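Local coordinates for benzoylformate decarboxylase (Mycobacterium smegmatis, PDB 4Q9D), which belongs to the thiamine pyrophosphate enzyme family, has three alpha/beta domains, assembles here as four chains and carries a bound magnesium ion in this model, at residues P152-V157 with V179-A184. Sequence-based numbering, arbitrary orientation.
With FMT (formic acid), chain G.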
loop_
_atom_site.group_PDB
_atom_site.type_symbol
_atom_site.label_atom_id
_atom_site.label_comp_id
_atom_site.label_asym_id
_atom_site.label_seq_id
_atom_site.Cartn_x
_atom_site.Cartn_y
_atom_site.Cartn_z
ATOM N N PRO B 152 -15.581 -17.741 -2.176
ATOM C CA PRO B 152 -14.703 -18.365 -1.165
ATOM C C PRO B 152 -13.220 -18.036 -1.394
ATOM O O PRO B 152 -12.819 -17.856 -2.528
ATOM C CB PRO B 152 -14.944 -19.871 -1.369
ATOM C CG PRO B 152 -15.385 -20.002 -2.811
ATOM C CD PRO B 152 -16.216 -18.727 -3.067
ATOM N N PRO B 153 -12.430 -17.892 -0.316
ATOM C CA PRO B 153 -12.935 -17.870 1.061
ATOM C C PRO B 153 -13.550 -16.518 1.377
ATOM O O PRO B 153 -13.029 -15.478 0.945
ATOM C CB PRO B 153 -11.661 -18.072 1.894
ATOM C CG PRO B 153 -10.599 -17.405 1.077
ATOM C CD PRO B 153 -10.970 -17.661 -0.380
ATOM N N MET B 154 -14.649 -16.523 2.126
ATOM C CA MET B 154 -15.368 -15.300 2.421
ATOM C C MET B 154 -14.522 -14.360 3.256
ATOM O O MET B 154 -13.574 -14.782 3.891
ATOM C CB MET B 154 -16.672 -15.612 3.166
ATOM C CG MET B 154 -17.671 -16.391 2.323
ATOM S SD MET B 154 -19.231 -16.616 3.161
ATOM C CE MET B 154 -20.178 -17.451 1.895
ATOM N N GLY B 155 -14.881 -13.080 3.260
ATOM C CA GLY B 155 -14.152 -12.114 4.041
ATOM C C GLY B 155 -14.696 -10.707 3.869
ATOM O O GLY B 155 -15.583 -10.462 3.047
ATOM N N PRO B 156 -14.176 -9.773 4.666
ATOM C CA PRO B 156 -14.739 -8.417 4.630
ATOM C C PRO B 156 -14.191 -7.607 3.457
ATOM O O PRO B 156 -13.064 -7.835 2.983
ATOM C CB PRO B 156 -14.280 -7.812 5.960
ATOM C CG PRO B 156 -12.947 -8.540 6.243
ATOM C CD PRO B 156 -13.180 -9.953 5.745
ATOM N N VAL B 157 -14.986 -6.650 2.991
ATOM C CA VAL B 157 -14.518 -5.750 1.941
ATOM C C VAL B 157 -14.849 -4.317 2.331
ATOM O O VAL B 157 -15.690 -4.092 3.207
ATOM C CB VAL B 157 -15.140 -6.101 0.567
ATOM C CG1 VAL B 157 -14.828 -7.564 0.194
ATOM C CG2 VAL B 157 -16.641 -5.874 0.607
ATOM N N VAL B 179 -23.402 -15.366 -7.180
ATOM C CA VAL B 179 -22.055 -15.929 -7.315
ATOM C C VAL B 179 -21.942 -17.300 -6.604
ATOM O O VAL B 179 -22.793 -17.651 -5.797
ATOM C CB VAL B 179 -21.001 -14.955 -6.735
ATOM C CG1 VAL B 179 -21.061 -13.628 -7.486
ATOM C CG2 VAL B 179 -21.244 -14.710 -5.207
ATOM N N SER B 180 -20.927 -18.080 -6.959
ATOM C CA SER B 180 -20.507 -19.259 -6.197
ATOM C C SER B 180 -20.138 -18.879 -4.764
ATOM O O SER B 180 -19.303 -17.994 -4.589
ATOM C CB SER B 180 -19.192 -19.780 -6.786
ATOM O OG SER B 180 -19.430 -20.542 -7.913
ATOM N N THR B 181 -20.719 -19.527 -3.750
ATOM C CA THR B 181 -20.209 -19.369 -2.379
ATOM C C THR B 181 -19.348 -20.569 -1.963
ATOM O O THR B 181 -18.826 -20.604 -0.857
ATOM C CB THR B 181 -21.332 -19.186 -1.365
ATOM O OG1 THR B 181 -22.231 -20.293 -1.483
ATOM C CG2 THR B 181 -22.101 -17.908 -1.646
ATOM N N ARG B 182 -19.204 -21.544 -2.858
ATOM C CA ARG B 182 -18.399 -22.735 -2.601
ATOM C C ARG B 182 -17.691 -23.097 -3.887
ATOM O O ARG B 182 -18.235 -22.880 -4.974
ATOM C CB ARG B 182 -19.284 -23.958 -2.228
ATOM C CG ARG B 182 -20.293 -23.728 -1.143
ATOM C CD ARG B 182 -20.965 -25.041 -0.696
ATOM N NE ARG B 182 -21.717 -25.701 -1.776
ATOM C CZ ARG B 182 -22.380 -26.852 -1.641
ATOM N NH1 ARG B 182 -22.402 -27.484 -0.459
ATOM N NH2 ARG B 182 -23.030 -27.376 -2.686
ATOM N N VAL B 183 -16.489 -23.662 -3.770
ATOM C CA VAL B 183 -15.921 -24.466 -4.850
ATOM C C VAL B 183 -15.723 -25.882 -4.300
ATOM O O VAL B 183 -15.633 -26.064 -3.088
ATOM C CB VAL B 183 -14.600 -23.866 -5.414
ATOM C CG1 VAL B 183 -14.864 -22.461 -6.004
ATOM C CG2 VAL B 183 -13.508 -23.795 -4.330
ATOM N N ALA B 184 -15.657 -26.882 -5.171
ATOM C CA ALA B 184 -15.444 -28.255 -4.714
ATOM C C ALA B 184 -13.991 -28.620 -4.866
ATOM O O ALA B 184 -13.319 -28.059 -5.709
ATOM C CB ALA B 184 -16.327 -29.249 -5.536
HETATM C C FMT G . -24.712 -15.682 -3.764
HETATM O O1 FMT G . -25.192 -15.293 -2.689
HETATM O O2 FMT G . -24.813 -15.009 -4.800
#
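P152 lays its ring against the backbone of S180 to V183, and walking round that ring gives most of the contact. P152 CB lies 4.0 Å from the carbonyl O of T181. P152 CG reaches further along the chain, 3.9 Å from V183 N, and also meets the V183 side chain, where V183 CG1 comes within 4.1 Å of P152 CG. P152 CD closes the ring 3.5 Å from S180 O, with the carbonyl carbon of T181 just beyond. The peptide bond from P152 to P153 is cis.

M154 makes the second touch. Its CG stands beside the backbone N (chi1 -66°) and the chain is extended from there, which carries the methyl M154 CE to 3.9 Å from T181 CB, with T181 CG2 close by. T181 CG2 also borders the formic acid, 4.0 Å from its carbon. The formic acid, probably from the crystallisation liquor, accepts a nearly straight hydrogen bond from V179 N at its O2 (2.8 Å, 168°) and is bonded to Y146 OH as well.

Polar ties run outward. Within the chain, P153 O is held by K127 and M154 O by N92, while S180 OG bonds V315 N of the second subunit and R182 forms a salt bridge with D186 of that subunit. The loop leading into strand 157-162 of the N-terminal domain therefore meets the linker entering the central domain by packing of ring and methyl groups, with no conventional hydrogen bond between them, and the linker's directional bonds include those to the partner subunit.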